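Long-range contacts in Nrps/pks (Streptomyces albus, PDB 4OPE), which probably catalyses the carbon–carbon bond-forming condensation of polyketide chain extension, as a ketosynthase domain of the AT-less synthase that makes oxazolomycin: residues 495-501 / 523-529; 449-453 / 487-491; 257-261 / 561-565; 14-19 / 240-246. All blocks are in the same frame, centred on the assembly; numbering follows the deposited sequence.

Contact 1 of 4, residues 495-501 / 523-529; sequences AHRLAVV and RVLTGTA
Arg497 and Gly527 form a hydrogen-bonded pair of antiparallel strands, with Arg497 N to Gly527 O at 2.8 Å; Ala499 and Leu525 form the next, with Leu525 N to Ala499 O also 2.8 Å. Ala529 N extends the ladder to Ala495 O. The axes of the two short strand segments approach to 4.7 Å, their N-to-C directions at 162°. One side chain adds a polar bond across the pair: Arg523, bent at chi3 (65°), brings the edge of its guanidinium to Val501 O, with NH2 3.2 Å from that oxygen and on a lone pair, while NH2 also salt-bridges Asp507. With a leucine at Arg523, Val501 O would probably lose this donor and Asp507 its charged mate. Arg497 meets the partner strand by packing, one guanidinium face over Ala529 CB, while its polar atoms are held by Met494 O and Trp548. Apolar contacts gather round Val524: its CG1 meets Leu498 CG at 4.1 Å and its CG2 meets Val500 CG2 at the same distance. Helices 458-473 and 505-516 cover this face and helix 541-550 the face of Ala499 and Leu525, an arrangement consistent with the three-stranded alpha/beta flanking domain that follows polyketide synthase ketosynthases.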
loop_
_atom_site.group_PDB
_atom_site.type_symbol
_atom_site.label_atom_id
_atom_site.label_comp_id
_atom_site.label_asym_id
_atom_site.label_seq_id
_atom_site.Cartn_x
_atom_site.Cartn_y
_atom_site.Cartn_z
ATOM N N ALA A 495 24.680 -10.667 23.491
ATOM C CA ALA A 495 25.969 -11.224 23.875
ATOM C C ALA A 495 26.512 -10.644 25.163
ATOM O O ALA A 495 26.931 -11.432 26.034
ATOM C CB ALA A 495 26.976 -11.031 22.756
ATOM N N HIS A 496 26.539 -9.308 25.299
ATOM C CA HIS A 496 27.203 -8.673 26.474
ATOM C C HIS A 496 26.243 -8.498 27.617
ATOM O O HIS A 496 25.188 -7.934 27.449
ATOM C CB HIS A 496 27.844 -7.343 26.110
ATOM C CG HIS A 496 28.991 -7.502 25.186
ATOM N ND1 HIS A 496 30.272 -7.128 25.526
ATOM C CD2 HIS A 496 29.081 -8.130 23.988
ATOM C CE1 HIS A 496 31.101 -7.495 24.563
ATOM N NE2 HIS A 496 30.402 -8.091 23.609
ATOM N N ARG A 497 26.600 -8.973 28.796
ATOM C CA ARG A 497 25.631 -9.118 29.883
ATOM C C ARG A 497 26.002 -8.281 31.060
ATOM O O ARG A 497 27.178 -8.132 31.396
ATOM C CB ARG A 497 25.546 -10.584 30.320
ATOM C CG ARG A 497 25.184 -11.562 29.199
ATOM C CD ARG A 497 23.693 -11.643 29.071
ATOM N NE ARG A 497 23.289 -12.333 27.874
ATOM C CZ ARG A 497 22.576 -13.452 27.824
ATOM N NH1 ARG A 497 22.132 -14.077 28.901
ATOM N NH2 ARG A 497 22.272 -13.931 26.647
ATOM N N LEU A 498 24.979 -7.741 31.694
ATOM C CA LEU A 498 25.100 -7.109 33.015
ATOM C C LEU A 498 23.938 -7.575 33.942
ATOM O O LEU A 498 22.835 -7.762 33.487
ATOM C CB LEU A 498 25.138 -5.597 32.873
ATOM C CG LEU A 498 25.362 -4.845 34.164
ATOM C CD1 LEU A 498 26.071 -3.537 33.882
ATOM C CD2 LEU A 498 24.070 -4.548 34.887
ATOM N N ALA A 499 24.193 -7.769 35.232
ATOM C CA ALA A 499 23.111 -8.063 36.167
ATOM C C ALA A 499 23.344 -7.500 37.542
ATOM O O ALA A 499 24.493 -7.377 38.011
ATOM C CB ALA A 499 22.891 -9.553 36.273
ATOM N N VAL A 500 22.245 -7.175 38.201
ATOM C CA VAL A 500 22.290 -6.666 39.552
ATOM C C VAL A 500 21.152 -7.274 40.325
ATOM O O VAL A 500 20.041 -7.465 39.813
ATOM C CB VAL A 500 22.095 -5.151 39.601
ATOM C CG1 VAL A 500 22.579 -4.606 40.917
ATOM C CG2 VAL A 500 22.847 -4.483 38.457
ATOM N N VAL A 501 21.440 -7.594 41.571
ATOM C CA VAL A 501 20.424 -7.980 42.526
ATOM C C VAL A 501 20.028 -6.746 43.272
ATOM O O VAL A 501 20.892 -5.971 43.657
ATOM C CB VAL A 501 20.947 -9.005 43.503
ATOM C CG1 VAL A 501 19.785 -9.524 44.327
ATOM C CG2 VAL A 501 21.599 -10.130 42.723
ATOM N N ARG A 523 27.517 -5.949 44.000
ATOM C CA ARG A 523 26.198 -6.258 43.476
ATOM C C ARG A 523 26.079 -6.303 41.951
ATOM O O ARG A 523 25.108 -6.850 41.475
ATOM C CB ARG A 523 25.147 -5.297 44.001
ATOM C CG ARG A 523 25.016 -5.297 45.497
ATOM C CD ARG A 523 24.388 -3.993 45.942
ATOM N NE ARG A 523 23.043 -3.938 45.413
ATOM C CZ ARG A 523 22.337 -2.841 45.214
ATOM N NH1 ARG A 523 22.811 -1.643 45.527
ATOM N NH2 ARG A 523 21.128 -2.967 44.686
ATOM N N VAL A 524 27.052 -5.779 41.207
ATOM C CA VAL A 524 27.001 -5.808 39.759
ATOM C C VAL A 524 27.867 -6.892 39.121
ATOM O O VAL A 524 29.072 -6.901 39.309
ATOM C CB VAL A 524 27.443 -4.465 39.194
ATOM C CG1 VAL A 524 27.363 -4.502 37.698
ATOM C CG2 VAL A 524 26.539 -3.363 39.709
ATOM N N LEU A 525 27.268 -7.793 38.348
ATOM C CA LEU A 525 28.041 -8.813 37.652
ATOM C C LEU A 525 28.031 -8.534 36.146
ATOM O O LEU A 525 27.065 -8.043 35.620
ATOM C CB LEU A 525 27.461 -10.194 37.896
ATOM C CG LEU A 525 27.043 -10.571 39.319
ATOM C CD1 LEU A 525 26.346 -11.935 39.350
ATOM C CD2 LEU A 525 28.237 -10.553 40.254
ATOM N N THR A 526 29.112 -8.860 35.455
ATOM C CA THR A 526 29.170 -8.652 34.042
ATOM C C THR A 526 29.810 -9.852 33.389
ATOM O O THR A 526 30.597 -10.540 33.999
ATOM C CB THR A 526 29.972 -7.393 33.626
ATOM O OG1 THR A 526 31.351 -7.615 33.884
ATOM C CG2 THR A 526 29.524 -6.163 34.363
ATOM N N GLY A 527 29.472 -10.098 32.133
ATOM C CA GLY A 527 30.141 -11.146 31.404
ATOM C C GLY A 527 29.680 -11.199 29.983
ATOM O O GLY A 527 28.843 -10.429 29.581
ATOM N N THR A 528 30.258 -12.086 29.213
ATOM C CA THR A 528 29.806 -12.295 27.856
ATOM C C THR A 528 29.187 -13.667 27.804
ATOM O O THR A 528 29.650 -14.595 28.462
ATOM C CB THR A 528 30.963 -12.146 26.863
ATOM O OG1 THR A 528 31.306 -10.761 26.791
ATOM C CG2 THR A 528 30.525 -12.575 25.484
ATOM N N ALA A 529 28.103 -13.791 27.059
ATOM C CA ALA A 529 27.410 -15.057 27.029
ATOM C C ALA A 529 28.311 -16.084 26.378
ATOM O O ALA A 529 29.170 -15.729 25.595
ATOM C CB ALA A 529 26.109 -14.942 26.252
#

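Contact 2 of 4, residues 449-453 / 487-491; sequences YVCAL and TLLTR
Leu488, the residue that meets Cys451 and Leu453 across the contact, also sets its CD2 over one face of the Arg491 guanidinium, 4.2 Å above the plane and toward the rim. The amino groups of that guanidinium are engaged beyond the two segments: NH1 binds Pro566 O and NH2 binds Leu565 O. The methyls of Leu488 fork against the strand, CD1 lying 4.0 Å from Cys451 SG and CD2 3.8 Å from Leu453 CD2. Leu489 reaches the strand by its tip: with CG anti to the carbonyl carbon (chi1 -64°), its CD2 comes to 3.7 Å from Ala452 CB, and CD1 lies beside Val450 CG1. No direct hydrogen bond joins the segments; one water does so instead, donating to Ala452 O and to Leu488 O, each at 2.7 Å. Leu488 O has a second donor, Arg491 N at 3.1 Å, which closes a type I turn from Leu488 to Arg491. Two backbone carbonyls are thus satisfied in a largely apolar setting. The contact lays the C-terminal end of helix 481-488 along edge strand 449-455, whose other edge pairs with strand 496-502, while helix 458-473 touches Leu453 and helix 541-550 touches Val450 and Ala452.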
loop_
_atom_site.group_PDB
_atom_site.type_symbol
_atom_site.label_atom_id
_atom_site.label_comp_id
_atom_site.label_asym_id
_atom_site.label_seq_id
_atom_site.Cartn_x
_atom_site.Cartn_y
_atom_site.Cartn_z
ATOM N N TYR A 449 15.367 -8.779 43.566
ATOM C CA TYR A 449 14.989 -8.956 42.223
ATOM C C TYR A 449 16.275 -8.914 41.468
ATOM O O TYR A 449 17.286 -8.408 41.973
ATOM C CB TYR A 449 14.077 -7.834 41.745
ATOM C CG TYR A 449 12.825 -7.594 42.555
ATOM C CD1 TYR A 449 11.732 -8.433 42.472
ATOM C CD2 TYR A 449 12.708 -6.455 43.362
ATOM C CE1 TYR A 449 10.581 -8.176 43.214
ATOM C CE2 TYR A 449 11.553 -6.195 44.098
ATOM C CZ TYR A 449 10.507 -7.069 44.032
ATOM O OH TYR A 449 9.374 -6.802 44.771
ATOM N N VAL A 450 16.231 -9.454 40.252
ATOM C CA VAL A 450 17.380 -9.365 39.369
ATOM C C VAL A 450 17.057 -8.391 38.281
ATOM O O VAL A 450 15.963 -8.441 37.727
ATOM C CB VAL A 450 17.748 -10.715 38.740
ATOM C CG1 VAL A 450 16.590 -11.289 37.954
ATOM C CG2 VAL A 450 18.973 -10.561 37.859
ATOM N N CYS A 451 17.993 -7.493 38.013
ATOM C CA CYS A 451 17.922 -6.628 36.875
ATOM C C CYS A 451 18.875 -7.168 35.853
ATOM O O CYS A 451 20.080 -7.170 36.051
ATOM C CB CYS A 451 18.372 -5.223 37.227
ATOM S SG CYS A 451 18.825 -4.169 35.809
ATOM N N ALA A 452 18.354 -7.587 34.724
ATOM C CA ALA A 452 19.207 -8.236 33.754
ATOM C C ALA A 452 19.209 -7.427 32.436
ATOM O O ALA A 452 18.164 -7.214 31.839
ATOM C CB ALA A 452 18.701 -9.654 33.555
ATOM N N LEU A 453 20.381 -6.976 32.016
ATOM C CA LEU A 453 20.531 -6.128 30.840
ATOM C C LEU A 453 21.451 -6.815 29.877
ATOM O O LEU A 453 22.346 -7.544 30.303
ATOM C CB LEU A 453 21.188 -4.811 31.188
ATOM C CG LEU A 453 20.489 -3.881 32.166
ATOM C CD1 LEU A 453 21.268 -2.576 32.305
ATOM C CD2 LEU A 453 19.122 -3.539 31.657
ATOM N N THR A 487 10.008 -6.628 33.113
ATOM C CA THR A 487 10.000 -6.059 31.798
ATOM C C THR A 487 11.286 -6.376 31.048
ATOM O O THR A 487 11.255 -6.803 29.884
ATOM C CB THR A 487 9.775 -4.542 31.886
ATOM O OG1 THR A 487 8.413 -4.297 32.313
ATOM C CG2 THR A 487 10.042 -3.865 30.553
ATOM N N LEU A 488 12.407 -6.224 31.730
ATOM C CA LEU A 488 13.707 -6.447 31.128
ATOM C C LEU A 488 13.929 -7.894 30.749
ATOM O O LEU A 488 14.601 -8.193 29.770
ATOM C CB LEU A 488 14.805 -5.986 32.073
ATOM C CG LEU A 488 14.841 -4.458 32.239
ATOM C CD1 LEU A 488 15.634 -4.080 33.473
ATOM C CD2 LEU A 488 15.382 -3.765 30.993
ATOM N N LEU A 489 13.311 -8.793 31.494
ATOM C CA LEU A 489 13.425 -10.210 31.193
ATOM C C LEU A 489 12.565 -10.648 30.004
ATOM O O LEU A 489 12.661 -11.806 29.563
ATOM C CB LEU A 489 13.088 -11.041 32.414
ATOM C CG LEU A 489 14.074 -10.811 33.557
ATOM C CD1 LEU A 489 13.608 -11.513 34.829
ATOM C CD2 LEU A 489 15.451 -11.295 33.110
ATOM N N THR A 490 11.765 -9.753 29.453
ATOM C CA THR A 490 11.077 -10.106 28.223
ATOM C C THR A 490 11.893 -9.707 27.008
ATOM O O THR A 490 11.558 -10.072 25.875
ATOM C CB THR A 490 9.743 -9.394 28.110
ATOM O OG1 THR A 490 9.987 -8.002 27.810
ATOM C CG2 THR A 490 8.976 -9.569 29.395
ATOM N N ARG A 491 12.968 -8.973 27.237
ATOM C CA ARG A 491 13.757 -8.502 26.133
ATOM C C ARG A 491 14.708 -9.524 25.578
ATOM O O ARG A 491 15.303 -10.300 26.296
ATOM C CB ARG A 491 14.538 -7.260 26.558
ATOM C CG ARG A 491 13.612 -6.069 26.722
ATOM C CD ARG A 491 14.394 -4.783 26.868
ATOM N NE ARG A 491 13.469 -3.690 27.086
ATOM C CZ ARG A 491 13.802 -2.419 27.087
ATOM N NH1 ARG A 491 15.088 -2.043 26.901
ATOM N NH2 ARG A 491 12.840 -1.537 27.304
HETATM O O HOH W 1 17.167 -7.370 29.289
#

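Contact 3 of 4, residues 257-261 / 561-565; sequences DGDRV and PRVSL
Arg260 spreads one face of its guanidinium over the peptide joining Arg562 to Val563, with Arg562 C 3.9 Å above the plane and offset toward the rim. The side chain runs out extended, CG anti to the backbone N (chi1 -179°), and bends only at chi3, which turns the amino groups toward Ser564. There NH2 donates to Ser564 OG at 2.7 Å; the bond is bent, 139° at the hydrogen, and the hydroxyl is tilted 26° from the guanidinium plane. Water 3 lies in that plane, accepting from Arg260 NH1 at 3.0 Å and also from Ser564 N. A methionine in place of Arg260 would probably cost Ser564 OG and this water a donor and uncover the peptide beneath.

Gly258, with positive phi, ends helix 251-256 in a Schellman motif, and the loop beyond it receives the chain returning from the flanking alpha/beta domain, much as the linker after the acyltransferase folds back over the ketosynthase in related synthases.

Arg562 answers in the reverse direction. Its NH2 forms a salt bridge with Asp259 OD1, long at 3.5 Å, the carboxylate oxygen lying at the guanidinium edge. Water 2 accepts from the same NH2 at 3.1 Å and also binds Arg260 O. Asp259 may thereby offset part of the repulsion between the two arginines, Arg260 NE lying 6.0 Å from Arg562 NE. Arg369 of helix 356-370 touches both Arg260 and Ser564.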
loop_
_atom_site.group_PDB
_atom_site.type_symbol
_atom_site.label_atom_id
_atom_site.label_comp_id
_atom_site.label_asym_id
_atom_site.label_seq_id
_atom_site.Cartn_x
_atom_site.Cartn_y
_atom_site.Cartn_z
ATOM N N ASP A 257 -1.822 -13.837 27.087
ATOM C CA ASP A 257 -0.370 -13.642 27.191
ATOM C C ASP A 257 0.022 -12.685 28.313
ATOM O O ASP A 257 1.201 -12.359 28.451
ATOM C CB ASP A 257 0.211 -13.109 25.861
ATOM C CG ASP A 257 0.062 -14.106 24.683
ATOM O OD1 ASP A 257 -0.634 -15.150 24.792
ATOM O OD2 ASP A 257 0.648 -13.824 23.621
ATOM N N GLY A 258 -0.959 -12.220 29.084
ATOM C CA GLY A 258 -0.794 -11.051 29.970
ATOM C C GLY A 258 -0.136 -9.788 29.393
ATOM O O GLY A 258 0.785 -9.242 30.018
ATOM N N ASP A 259 -0.572 -9.311 28.214
ATOM C CA ASP A 259 0.006 -8.075 27.664
ATOM C C ASP A 259 -0.606 -6.910 28.383
ATOM O O ASP A 259 -1.734 -6.994 28.838
ATOM C CB ASP A 259 -0.277 -7.895 26.190
ATOM C CG ASP A 259 0.282 -8.986 25.357
ATOM O OD1 ASP A 259 1.491 -9.267 25.422
ATOM O OD2 ASP A 259 -0.509 -9.587 24.620
ATOM N N ARG A 260 0.130 -5.815 28.467
ATOM C CA ARG A 260 -0.473 -4.563 28.845
ATOM C C ARG A 260 -1.271 -4.062 27.618
ATOM O O ARG A 260 -0.722 -3.914 26.533
ATOM C CB ARG A 260 0.610 -3.577 29.293
ATOM C CG ARG A 260 0.092 -2.236 29.743
ATOM C CD ARG A 260 1.199 -1.408 30.369
ATOM N NE ARG A 260 2.377 -1.313 29.494
ATOM C CZ ARG A 260 3.444 -0.561 29.746
ATOM N NH1 ARG A 260 3.488 0.204 30.835
ATOM N NH2 ARG A 260 4.455 -0.547 28.887
ATOM N N VAL A 261 -2.574 -3.861 27.785
ATOM C CA VAL A 261 -3.441 -3.403 26.697
ATOM C C VAL A 261 -3.545 -1.867 26.711
ATOM O O VAL A 261 -3.932 -1.262 27.697
ATOM C CB VAL A 261 -4.813 -4.063 26.828
ATOM C CG1 VAL A 261 -5.777 -3.508 25.820
ATOM C CG2 VAL A 261 -4.689 -5.540 26.576
ATOM N N PRO A 561 3.233 -7.401 36.347
ATOM C CA PRO A 561 2.852 -6.157 35.719
ATOM C C PRO A 561 4.034 -5.565 34.932
ATOM O O PRO A 561 5.192 -5.812 35.281
ATOM C CB PRO A 561 2.504 -5.284 36.912
ATOM C CG PRO A 561 3.464 -5.753 38.000
ATOM C CD PRO A 561 3.761 -7.207 37.715
ATOM N N ARG A 562 3.763 -4.786 33.881
ATOM C CA ARG A 562 4.863 -4.191 33.133
ATOM C C ARG A 562 4.910 -2.669 33.080
ATOM O O ARG A 562 3.938 -1.973 33.291
ATOM C CB ARG A 562 4.957 -4.842 31.764
ATOM C CG ARG A 562 5.429 -6.301 31.917
ATOM C CD ARG A 562 5.739 -6.995 30.601
ATOM N NE ARG A 562 4.670 -6.845 29.599
ATOM C CZ ARG A 562 4.127 -7.852 28.900
ATOM N NH1 ARG A 562 4.518 -9.115 29.057
ATOM N NH2 ARG A 562 3.187 -7.600 28.007
ATOM N N VAL A 563 6.100 -2.169 32.827
ATOM C CA VAL A 563 6.346 -0.759 32.663
ATOM C C VAL A 563 7.190 -0.547 31.434
ATOM O O VAL A 563 7.844 -1.461 30.922
ATOM C CB VAL A 563 7.053 -0.158 33.882
ATOM C CG1 VAL A 563 6.140 -0.297 35.083
ATOM C CG2 VAL A 563 8.388 -0.828 34.172
ATOM N N SER A 564 7.170 0.676 30.964
ATOM C CA SER A 564 7.887 1.060 29.773
ATOM C C SER A 564 9.203 1.578 30.217
ATOM O O SER A 564 9.246 2.518 30.996
ATOM C CB SER A 564 7.144 2.198 29.148
ATOM O OG SER A 564 5.818 1.814 28.862
ATOM N N LEU A 565 10.279 0.971 29.745
ATOM C CA LEU A 565 11.633 1.398 30.059
ATOM C C LEU A 565 12.317 1.797 28.786
ATOM O O LEU A 565 11.955 1.327 27.706
ATOM C CB LEU A 565 12.429 0.257 30.674
ATOM C CG LEU A 565 11.809 -0.407 31.915
ATOM C CD1 LEU A 565 12.343 -1.802 32.118
ATOM C CD2 LEU A 565 12.045 0.424 33.172
HETATM O O HOH W 2 1.798 -5.356 26.312
HETATM O O HOH W 3 4.798 2.419 32.293
#

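Contact 4 of 4, residues 14-19 / 240-246; sequences VAGRYP and AEGSGAV
Gly16 and Gly244 bring strands 14-17 and 242-246 together with CA atoms 4.1 Å apart, the shortest CA-CA distance between the two segments. The strands are almost exactly antiparallel, at 178°, with Ala15 and Ala245 bonded N to O in both directions, each at 3.0 Å, and Arg17 and Ser243 likewise, with Arg17 N to Ser243 O at 2.9 Å. The dense side of the ladder is the one carrying the glycines and Tyr18. With CG anti to the carbonyl carbon (chi1 -58°), the phenol folds back along the strands: Tyr18 CD1 is 4.1 Å from Gly242 CA, and Tyr18 OH is 3.7 Å from Gly244 CA. A beta-carbon on Gly242 would run into the ring at CD1 and one on Gly244 into the hydroxyl, so the bare backbone is what admits the tyrosine. Farther along the same side, Val14 CG2 meets Val246 CG1 at 4.0 Å, and helix 356-370 packs on Val14 and Tyr18.

The other face is looser between the two segments. Arg17 starts beside Ser243 but its side chain makes no close approach to the partner strand and leads away to Asp72 O; Arg17 is partly exposed. Ser243 OG turns instead to Thr101 of helix 93-108, which also receives Ala245. Past the ladder, Pro19 sets CD 3.3 Å from Glu241 O, and its CG lies near Ala240 CB, while Glu241 salt-bridges Arg45.

Strand 242-250 continues the pairing to strand 197-204, giving the order 3-2-4-5-1 of the N-terminal half of the thiolase fold, with helices layered on both faces of the sheet.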
loop_
_atom_site.group_PDB
_atom_site.type_symbol
_atom_site.label_atom_id
_atom_site.label_comp_id
_atom_site.label_asym_id
_atom_site.label_seq_id
_atom_site.Cartn_x
_atom_site.Cartn_y
_atom_site.Cartn_z
ATOM N N VAL A 14 3.345 0.492 21.521
ATOM C CA VAL A 14 3.496 1.603 20.577
ATOM C C VAL A 14 4.891 2.152 20.688
ATOM O O VAL A 14 5.489 2.122 21.763
ATOM C CB VAL A 14 2.437 2.730 20.850
ATOM C CG1 VAL A 14 2.433 3.177 22.331
ATOM C CG2 VAL A 14 2.586 3.924 19.897
ATOM N N ALA A 15 5.383 2.689 19.595
ATOM C CA ALA A 15 6.671 3.328 19.571
ATOM C C ALA A 15 6.740 4.364 18.461
ATOM O O ALA A 15 5.986 4.293 17.499
ATOM C CB ALA A 15 7.733 2.269 19.396
ATOM N N GLY A 16 7.618 5.341 18.601
ATOM C CA GLY A 16 7.675 6.464 17.678
ATOM C C GLY A 16 8.759 7.496 17.933
ATOM O O GLY A 16 9.213 7.652 19.050
ATOM N N ARG A 17 9.199 8.180 16.882
ATOM C CA ARG A 17 9.979 9.399 17.023
ATOM C C ARG A 17 9.262 10.485 16.293
ATOM O O ARG A 17 8.810 10.278 15.183
ATOM C CB ARG A 17 11.335 9.255 16.384
ATOM C CG ARG A 17 12.136 8.128 16.967
ATOM C CD ARG A 17 13.315 7.772 16.089
ATOM N NE ARG A 17 14.250 8.889 16.019
ATOM C CZ ARG A 17 15.300 8.925 15.208
ATOM N NH1 ARG A 17 15.554 7.910 14.397
ATOM N NH2 ARG A 17 16.084 9.991 15.197
ATOM N N TYR A 18 9.204 11.650 16.906
ATOM C CA TYR A 18 8.576 12.818 16.322
ATOM C C TYR A 18 9.483 14.030 16.584
ATOM O O TYR A 18 10.521 13.894 17.251
ATOM C CB TYR A 18 7.184 12.966 16.921
ATOM C CG TYR A 18 6.360 11.734 16.660
ATOM C CD1 TYR A 18 5.895 11.445 15.389
ATOM C CD2 TYR A 18 6.089 10.828 17.656
ATOM C CE1 TYR A 18 5.156 10.310 15.127
ATOM C CE2 TYR A 18 5.345 9.675 17.407
ATOM C CZ TYR A 18 4.887 9.418 16.128
ATOM O OH TYR A 18 4.150 8.289 15.867
ATOM N N PRO A 19 9.134 15.203 16.026
ATOM C CA PRO A 19 9.967 16.361 16.198
ATOM C C PRO A 19 10.236 16.668 17.663
ATOM O O PRO A 19 9.285 16.797 18.446
ATOM C CB PRO A 19 9.148 17.450 15.557
ATOM C CG PRO A 19 8.488 16.747 14.444
ATOM C CD PRO A 19 8.069 15.460 15.057
ATOM N N ALA A 240 6.210 17.786 8.660
ATOM C CA ALA A 240 6.951 17.255 9.764
ATOM C C ALA A 240 7.360 15.814 9.526
ATOM O O ALA A 240 6.723 15.104 8.734
ATOM C CB ALA A 240 6.122 17.344 11.010
ATOM N N GLU A 241 8.423 15.408 10.220
ATOM C CA GLU A 241 8.976 14.087 10.081
ATOM C C GLU A 241 8.508 13.162 11.232
ATOM O O GLU A 241 8.126 13.604 12.306
ATOM C CB GLU A 241 10.471 14.190 10.096
ATOM C CG GLU A 241 11.062 14.867 8.879
ATOM C CD GLU A 241 12.591 14.910 8.921
ATOM O OE1 GLU A 241 13.251 14.715 7.883
ATOM O OE2 GLU A 241 13.154 15.129 9.999
ATOM N N GLY A 242 8.480 11.875 10.978
ATOM C CA GLY A 242 8.110 10.955 12.024
ATOM C C GLY A 242 8.127 9.498 11.620
ATOM O O GLY A 242 8.066 9.152 10.449
ATOM N N SER A 243 8.179 8.655 12.626
ATOM C CA SER A 243 8.116 7.221 12.463
ATOM C C SER A 243 7.297 6.697 13.635
ATOM O O SER A 243 7.518 7.128 14.794
ATOM C CB SER A 243 9.516 6.643 12.583
ATOM O OG SER A 243 9.565 5.327 12.099
ATOM N N GLY A 244 6.355 5.785 13.354
ATOM C CA GLY A 244 5.588 5.230 14.401
ATOM C C GLY A 244 4.980 3.917 14.062
ATOM O O GLY A 244 4.720 3.623 12.914
ATOM N N ALA A 245 4.735 3.113 15.098
ATOM C CA ALA A 245 4.102 1.832 14.900
ATOM C C ALA A 245 3.396 1.384 16.166
ATOM O O ALA A 245 3.814 1.718 17.275
ATOM C CB ALA A 245 5.157 0.819 14.500
ATOM N N VAL A 246 2.330 0.622 15.974
ATOM C CA VAL A 246 1.635 0.000 17.050
ATOM C C VAL A 246 1.616 -1.494 16.784
ATOM O O VAL A 246 1.783 -1.965 15.635
ATOM C CB VAL A 246 0.180 0.499 17.138
ATOM C CG1 VAL A 246 0.126 1.967 17.503
ATOM C CG2 VAL A 246 -0.574 0.281 15.843
#

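From the N terminus, contact 4 closes first, its 220 intervening residues spanning most of the N-terminal half of the thiolase fold. Contact 3 opens just beyond, at 257-261, and closes only at 561-565, so contacts 2 and 1 both nest inside its loop, one after the other; none cross. Contact 2 joins a helix end to an edge strand, and contact 1 completes the same three-stranded sheet: Val500 O lies 2.7 Å from Cys451 N. Contact 3 ties this flanking domain back to the ketosynthase, and Thr487 OG1 of contact 2 lies 3.2 Å from Val563 N of contact 3. Contact 4 stands apart, its nearest atoms about 7 Å from contact 3.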